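Local coordinates for protein putative O-acetylhomoserine (Thiol)-lyase (Campylobacter jejuni, PDB 4OC9) that probably uses pyridoxal phosphate to make homocysteine from O-acetylhomoserine and sulfide, as a member of the trans-sulfuration enzyme family, at residues F258-R261 / V262-W266; A272-P276 / Q277-L281. All coordinates share one frame; numbering follows the deposited sequence.

Contact 1 (F258-R261 / V262-W266); sequences FSIR and VIITW
R261 and W266, five residues apart on one helix, meet side chain to side chain: the guanidinium lies beside the indole with the two planes 72° apart. W266 CZ2 and NE1 sit over one face of that group, CZ2 being 3.6 Å from R261 NH1, while R261 NH2 lies at the edge of the indole, in its plane. The bend of the arginine chain at chi3 (89°) swings its end onto the indole of the following turn. Polar bonds fix this end further. A water accepts from R261 NH1 at 2.8 Å and also bonds T265 OG1, bridging the two side chains; R261 NH2 donates to the backbone O of N94, whose side-chain OD1 takes the W266 NE1 proton. Two apolar pairs each span one turn: I260 CG2 meets I264 CD1 at 4.0 Å, and V262 CG2 approaches F258 CE1 at 4.1 Å. The backbone bonds begin as alpha-helical i to i+4 links, the straightest from I264 N to I260 O at 2.9 Å. At R261 O the turn widens: T265 N bonds it at 2.9 Å and W266 N weakly at 3.5 Å, a bifurcated acceptor marking a pi-type turn. Helix 257-270 packs on two adjacent strands at one end of the seven-stranded sheet, V262 meeting I79 of strand 77-81 and L219 of strand 217-221, and W266 reaches I93 of helix 84-93 and T119 of a second subunit.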
ATOM      1  N   PHE D 258     -21.190  14.468  19.132  1.00 19.60           N
ATOM      2  CA  PHE D 258     -20.991  15.063  17.803  1.00 17.41           C
ATOM      3  C   PHE D 258     -20.280  14.018  16.929  1.00 15.79           C
ATOM      4  O   PHE D 258     -20.723  13.712  15.815  1.00 13.23           O
ATOM      5  CB  PHE D 258     -20.177  16.349  17.883  1.00 15.54           C
ATOM      6  CG  PHE D 258     -19.865  16.956  16.542  1.00 14.96           C
ATOM      7  CD1 PHE D 258     -18.738  16.526  15.805  1.00 14.38           C
ATOM      8  CD2 PHE D 258     -20.624  17.983  16.037  1.00 14.00           C
ATOM      9  CE1 PHE D 258     -18.418  17.108  14.586  1.00 13.42           C
ATOM     10  CE2 PHE D 258     -20.313  18.566  14.805  1.00 13.57           C
ATOM     11  CZ  PHE D 258     -19.207  18.125  14.084  1.00 12.95           C
ATOM     12  N   SER D 259     -19.199  13.459  17.469  1.00 15.37           N
ATOM     13  CA  SER D 259     -18.417  12.447  16.760  1.00 16.76           C
ATOM     14  C   SER D 259     -19.246  11.161  16.564  1.00 18.64           C
ATOM     15  O   SER D 259     -19.176  10.522  15.509  1.00 18.06           O
ATOM     16  CB  SER D 259     -17.105  12.156  17.492  1.00 16.65           C
ATOM     17  OG  SER D 259     -16.284  13.315  17.516  1.00 17.69           O
ATOM     18  N   ILE D 260     -20.016  10.792  17.581  1.00 19.21           N
ATOM     19  CA  ILE D 260     -20.848   9.597  17.487  1.00 21.35           C
ATOM     20  C   ILE D 260     -21.810   9.713  16.334  1.00 20.72           C
ATOM     21  O   ILE D 260     -21.975   8.766  15.572  1.00 23.92           O
ATOM     22  CB  ILE D 260     -21.643   9.325  18.781  1.00 22.09           C
ATOM     23  CG1 ILE D 260     -20.707   8.900  19.920  1.00 25.00           C
ATOM     24  CG2 ILE D 260     -22.668   8.231  18.579  1.00 24.49           C
ATOM     25  CD1 ILE D 260     -19.864   7.646  19.674  1.00 26.17           C
ATOM     26  N   ARG D 261     -22.430  10.875  16.171  1.00 19.43           N
ATOM     27  CA  ARG D 261     -23.372  11.004  15.085  1.00 18.81           C
ATOM     28  C   ARG D 261     -22.638  10.902  13.747  1.00 15.83           C
ATOM     29  O   ARG D 261     -23.120  10.290  12.821  1.00 13.26           O
ATOM     30  CB  ARG D 261     -24.280  12.253  15.217  1.00 21.75           C
ATOM     31  CG  ARG D 261     -25.470  12.115  14.272  1.00 24.26           C
ATOM     32  CD  ARG D 261     -26.710  12.995  14.534  1.00 26.46           C
ATOM     33  NE  ARG D 261     -26.717  14.285  13.909  1.00 31.14           N
ATOM     34  CZ  ARG D 261     -27.455  14.648  12.859  1.00 32.56           C
ATOM     35  NH1 ARG D 261     -28.386  13.882  12.288  1.00 31.42           N
ATOM     36  NH2 ARG D 261     -27.307  15.879  12.425  1.00 34.61           N
ATOM     37  N   VAL D 262     -21.453  11.492  13.658  1.00 17.74           N
ATOM     38  CA  VAL D 262     -20.685  11.427  12.417  1.00 16.65           C
ATOM     39  C   VAL D 262     -20.482   9.953  12.016  1.00 15.90           C
ATOM     40  O   VAL D 262     -20.548   9.596  10.837  1.00 15.53           O
ATOM     41  CB  VAL D 262     -19.295  12.086  12.552  1.00 16.37           C
ATOM     42  CG1 VAL D 262     -18.476  11.859  11.290  1.00 16.10           C
ATOM     43  CG2 VAL D 262     -19.406  13.568  12.852  1.00 16.05           C
ATOM     44  N   ILE D 263     -20.229   9.111  13.003  1.00 14.55           N
ATOM     45  CA  ILE D 263     -20.006   7.719  12.733  1.00 15.24           C
ATOM     46  C   ILE D 263     -21.253   6.908  12.415  1.00 17.31           C
ATOM     47  O   ILE D 263     -21.359   6.301  11.323  1.00 20.10           O
ATOM     48  CB  ILE D 263     -19.315   7.020  13.908  1.00 14.20           C
ATOM     49  CG1 ILE D 263     -17.920   7.604  14.124  1.00 13.40           C
ATOM     50  CG2 ILE D 263     -19.199   5.536  13.613  1.00 15.02           C
ATOM     51  CD1 ILE D 263     -17.177   7.037  15.313  1.00 13.05           C
ATOM     52  N   ILE D 264     -22.183   6.876  13.360  1.00 16.66           N
ATOM     53  CA  ILE D 264     -23.405   6.074  13.190  1.00 15.38           C
ATOM     54  C   ILE D 264     -24.370   6.570  12.109  1.00 15.48           C
ATOM     55  O   ILE D 264     -25.248   5.819  11.672  1.00 12.72           O
ATOM     56  CB  ILE D 264     -24.161   5.886  14.514  1.00 15.42           C
ATOM     57  CG1 ILE D 264     -24.816   7.188  14.988  1.00 16.57           C
ATOM     58  CG2 ILE D 264     -23.225   5.273  15.537  1.00 15.29           C
ATOM     59  CD1 ILE D 264     -25.655   7.020  16.240  1.00 16.21           C
ATOM     60  N   THR D 265     -24.204   7.817  11.684  1.00 14.66           N
ATOM     61  CA  THR D 265     -25.081   8.335  10.663  1.00 16.30           C
ATOM     62  C   THR D 265     -24.388   8.740   9.356  1.00 16.65           C
ATOM     63  O   THR D 265     -24.611   8.098   8.333  1.00 19.88           O
ATOM     64  CB  THR D 265     -25.903   9.530  11.184  1.00 16.16           C
ATOM     65  OG1 THR D 265     -26.624   9.150  12.360  1.00 16.77           O
ATOM     66  CG2 THR D 265     -26.870  10.005  10.123  1.00 16.97           C
ATOM     67  N   TRP D 266     -23.481   9.718   9.401  1.00 16.95           N
ATOM     68  CA  TRP D 266     -22.829  10.177   8.176  1.00 14.84           C
ATOM     69  C   TRP D 266     -21.839   9.186   7.536  1.00 14.09           C
ATOM     70  O   TRP D 266     -21.835   9.026   6.311  1.00 12.87           O
ATOM     71  CB  TRP D 266     -22.250  11.540   8.387  1.00 16.18           C
ATOM     72  CG  TRP D 266     -23.277  12.482   9.009  1.00 18.09           C
ATOM     73  CD1 TRP D 266     -23.198  13.077  10.231  1.00 18.05           C
ATOM     74  CD2 TRP D 266     -24.574  12.801   8.504  1.00 16.91           C
ATOM     75  NE1 TRP D 266     -24.302  13.822  10.464  1.00 18.75           N
ATOM     76  CE2 TRP D 266     -25.177  13.661   9.429  1.00 18.80           C
ATOM     77  CE3 TRP D 266     -25.267  12.485   7.327  1.00 18.72           C
ATOM     78  CZ2 TRP D 266     -26.469  14.212   9.235  1.00 18.36           C
ATOM     79  CZ3 TRP D 266     -26.541  13.035   7.129  1.00 19.18           C
ATOM     80  CH2 TRP D 266     -27.121  13.895   8.079  1.00 18.06           C
TER
HETATM   81  O   HOH W   1     -29.054  11.165  12.330  0.50  4.05           O

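Contact 2 (A272-P276 / Q277-L281); sequences ASLAP and QNAWL
L274, in the loop just before the helix, reaches forward over the first turn to N278 and A279. Its two methyls divide the work: CD2 rests on A279 CB at 3.7 Å, and CD1 lies 3.8 Å from N278 CB. With CG anti to the backbone N (chi1 -178°), the branch lies beside the carbonyl carbon, which brings both methyls onto the first turn. A275 is the N-cap, and its carbonyl accepts from A279 N at 2.9 Å, nearly in line with the C=O bond. P276 opens the helix as its first residue, where the missing amide proton costs no helical bond, and P276 O takes W280 N at 2.9 Å. This compact first turn contrasts with the looser margins of the contact. W280 touches the preceding segment through CB, 3.4 Å from P276 O, while its indole leads away, and of the Q277 side chain just CB lies close to P276. Those outer groups are nevertheless buried by other parts of the assembly: Q277 meets Q277 of a second subunit, and W280 packs on T213 of a third subunit and Q29 of a fourth. N278 ND2 donates to L215 O of its own chain. The loop and the start of helix 276-309 lie against helix 60-73, with L274 on L65, A279 on S62 and W280 on T61, while the loop pairs with A82 through A272, just beyond strand 77-81.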
ATOM      1  N   ALA D 272     -18.145   8.276   3.279  1.00 11.33           N
ATOM      2  CA  ALA D 272     -16.934   8.952   2.827  1.00 12.23           C
ATOM      3  C   ALA D 272     -15.808   8.497   3.760  1.00 12.49           C
ATOM      4  O   ALA D 272     -15.165   9.268   4.453  1.00 13.02           O
ATOM      5  CB  ALA D 272     -17.100  10.444   2.867  1.00 13.09           C
ATOM      6  N   SER D 273     -15.582   7.210   3.723  1.00 13.08           N
ATOM      7  CA  SER D 273     -14.608   6.550   4.546  1.00 15.63           C
ATOM      8  C   SER D 273     -13.163   6.665   4.064  1.00 12.93           C
ATOM      9  O   SER D 273     -12.834   6.658   2.868  1.00 12.49           O
ATOM     10  CB  SER D 273     -15.147   5.128   4.794  1.00 19.34           C
ATOM     11  OG  SER D 273     -14.365   4.297   5.628  1.00 27.88           O
ATOM     12  N   LEU D 274     -12.293   6.843   5.031  1.00 12.32           N
ATOM     13  CA  LEU D 274     -10.884   6.971   4.740  1.00 11.94           C
ATOM     14  C   LEU D 274     -10.253   5.578   4.638  1.00 11.15           C
ATOM     15  O   LEU D 274     -10.256   4.817   5.607  1.00 11.59           O
ATOM     16  CB  LEU D 274     -10.168   7.777   5.837  1.00 12.49           C
ATOM     17  CG  LEU D 274      -8.660   8.013   5.597  1.00 13.00           C
ATOM     18  CD1 LEU D 274      -8.418   8.827   4.330  1.00 13.55           C
ATOM     19  CD2 LEU D 274      -8.010   8.728   6.771  1.00 13.49           C
ATOM     20  N   ALA D 275      -9.650   5.291   3.495  1.00 10.32           N
ATOM     21  CA  ALA D 275      -8.974   4.023   3.299  1.00 10.63           C
ATOM     22  C   ALA D 275      -7.773   3.862   4.254  1.00 10.02           C
ATOM     23  O   ALA D 275      -7.079   4.825   4.587  1.00  9.78           O
ATOM     24  CB  ALA D 275      -8.516   3.898   1.867  1.00 11.58           C
ATOM     25  N   PRO D 276      -7.508   2.632   4.695  1.00  9.76           N
ATOM     26  CA  PRO D 276      -6.427   2.286   5.628  1.00  9.32           C
ATOM     27  C   PRO D 276      -5.027   2.692   5.200  1.00  9.81           C
ATOM     28  O   PRO D 276      -4.190   3.110   6.023  1.00  9.31           O
ATOM     29  CB  PRO D 276      -6.502   0.766   5.714  1.00  9.37           C
ATOM     30  CG  PRO D 276      -7.853   0.397   5.264  1.00  9.61           C
ATOM     31  CD  PRO D 276      -8.306   1.454   4.309  1.00  9.94           C
ATOM     32  N   GLN D 277      -4.743   2.547   3.925  1.00 10.11           N
ATOM     33  CA  GLN D 277      -3.423   2.897   3.456  1.00 11.57           C
ATOM     34  C   GLN D 277      -3.241   4.420   3.614  1.00 10.17           C
ATOM     35  O   GLN D 277      -2.165   4.872   4.010  1.00  8.67           O
ATOM     36  CB  GLN D 277      -3.272   2.482   1.994  1.00 12.64           C
ATOM     37  CG  GLN D 277      -1.884   2.653   1.431  1.00 13.73           C
ATOM     38  CD  GLN D 277      -0.875   1.692   2.037  1.00 16.09           C
ATOM     39  OE1 GLN D 277      -1.221   0.588   2.468  1.00 17.68           O
ATOM     40  NE2 GLN D 277       0.387   2.077   1.994  1.00 16.04           N
ATOM     41  N   ASN D 278      -4.272   5.193   3.231  1.00  8.85           N
ATOM     42  CA  ASN D 278      -4.193   6.657   3.340  1.00  8.63           C
ATOM     43  C   ASN D 278      -4.074   7.061   4.788  1.00  8.84           C
ATOM     44  O   ASN D 278      -3.225   7.918   5.143  1.00  9.66           O
ATOM     45  CB  ASN D 278      -5.335   7.404   2.667  1.00  8.40           C
ATOM     46  CG  ASN D 278      -5.235   7.409   1.158  1.00  8.51           C
ATOM     47  OD1 ASN D 278      -4.736   6.492   0.535  1.00  8.01           O
ATOM     48  ND2 ASN D 278      -5.746   8.482   0.553  1.00  9.69           N
ATOM     49  N   ALA D 279      -4.848   6.393   5.648  1.00  8.21           N
ATOM     50  CA  ALA D 279      -4.818   6.697   7.085  1.00  8.11           C
ATOM     51  C   ALA D 279      -3.418   6.461   7.639  1.00  8.24           C
ATOM     52  O   ALA D 279      -2.871   7.301   8.363  1.00  8.19           O
ATOM     53  CB  ALA D 279      -5.829   5.871   7.836  1.00  7.55           C
ATOM     54  N   TRP D 280      -2.825   5.332   7.265  1.00  7.98           N
ATOM     55  CA  TRP D 280      -1.478   4.992   7.727  1.00  8.33           C
ATOM     56  C   TRP D 280      -0.430   6.005   7.249  1.00  8.15           C
ATOM     57  O   TRP D 280       0.406   6.449   8.029  1.00  8.29           O
ATOM     58  CB  TRP D 280      -1.096   3.571   7.307  1.00  8.60           C
ATOM     59  CG  TRP D 280       0.210   3.150   7.823  1.00  8.33           C
ATOM     60  CD1 TRP D 280       0.460   2.656   9.035  1.00  8.57           C
ATOM     61  CD2 TRP D 280       1.454   3.155   7.112  1.00  8.92           C
ATOM     62  NE1 TRP D 280       1.822   2.354   9.161  1.00  9.05           N
ATOM     63  CE2 TRP D 280       2.446   2.653   7.988  1.00  8.76           C
ATOM     64  CE3 TRP D 280       1.833   3.558   5.829  1.00  9.49           C
ATOM     65  CZ2 TRP D 280       3.766   2.513   7.621  1.00  8.85           C
ATOM     66  CZ3 TRP D 280       3.167   3.438   5.460  1.00  9.36           C
ATOM     67  CH2 TRP D 280       4.118   2.904   6.357  1.00  9.34           C
ATOM     68  N   LEU D 281      -0.484   6.362   5.969  1.00  8.21           N
ATOM     69  CA  LEU D 281       0.443   7.363   5.424  1.00  7.89           C
ATOM     70  C   LEU D 281       0.277   8.670   6.171  1.00  8.09           C
ATOM     71  O   LEU D 281       1.254   9.332   6.507  1.00  9.19           O
ATOM     72  CB  LEU D 281       0.193   7.586   3.940  1.00  7.64           C
ATOM     73  CG  LEU D 281       0.634   6.429   3.065  1.00  7.84           C
ATOM     74  CD1 LEU D 281       0.175   6.573   1.628  1.00  7.93           C
ATOM     75  CD2 LEU D 281       2.149   6.312   3.116  1.00  7.54           C
TER

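How the contacts relate
Contact 1 closes before contact 2 opens: the first lies within helix 257-270, the second spans the loop after it and the first turns of helix 276-309. Their centres are 18 Å apart and their nearest atoms about 5 Å, so they do not touch. Helix 84-93 gives them a common neighbour: Y90 packs on V262 of contact 1, and its hydroxyl bonds A272 N at the start of contact 2. Both belong to the PLP-dependent family region and both reach other subunits. The chain thus passes from the flank of the seven-stranded sheet, where one other subunit is met, to a helix start that meets all three others of the tetramer.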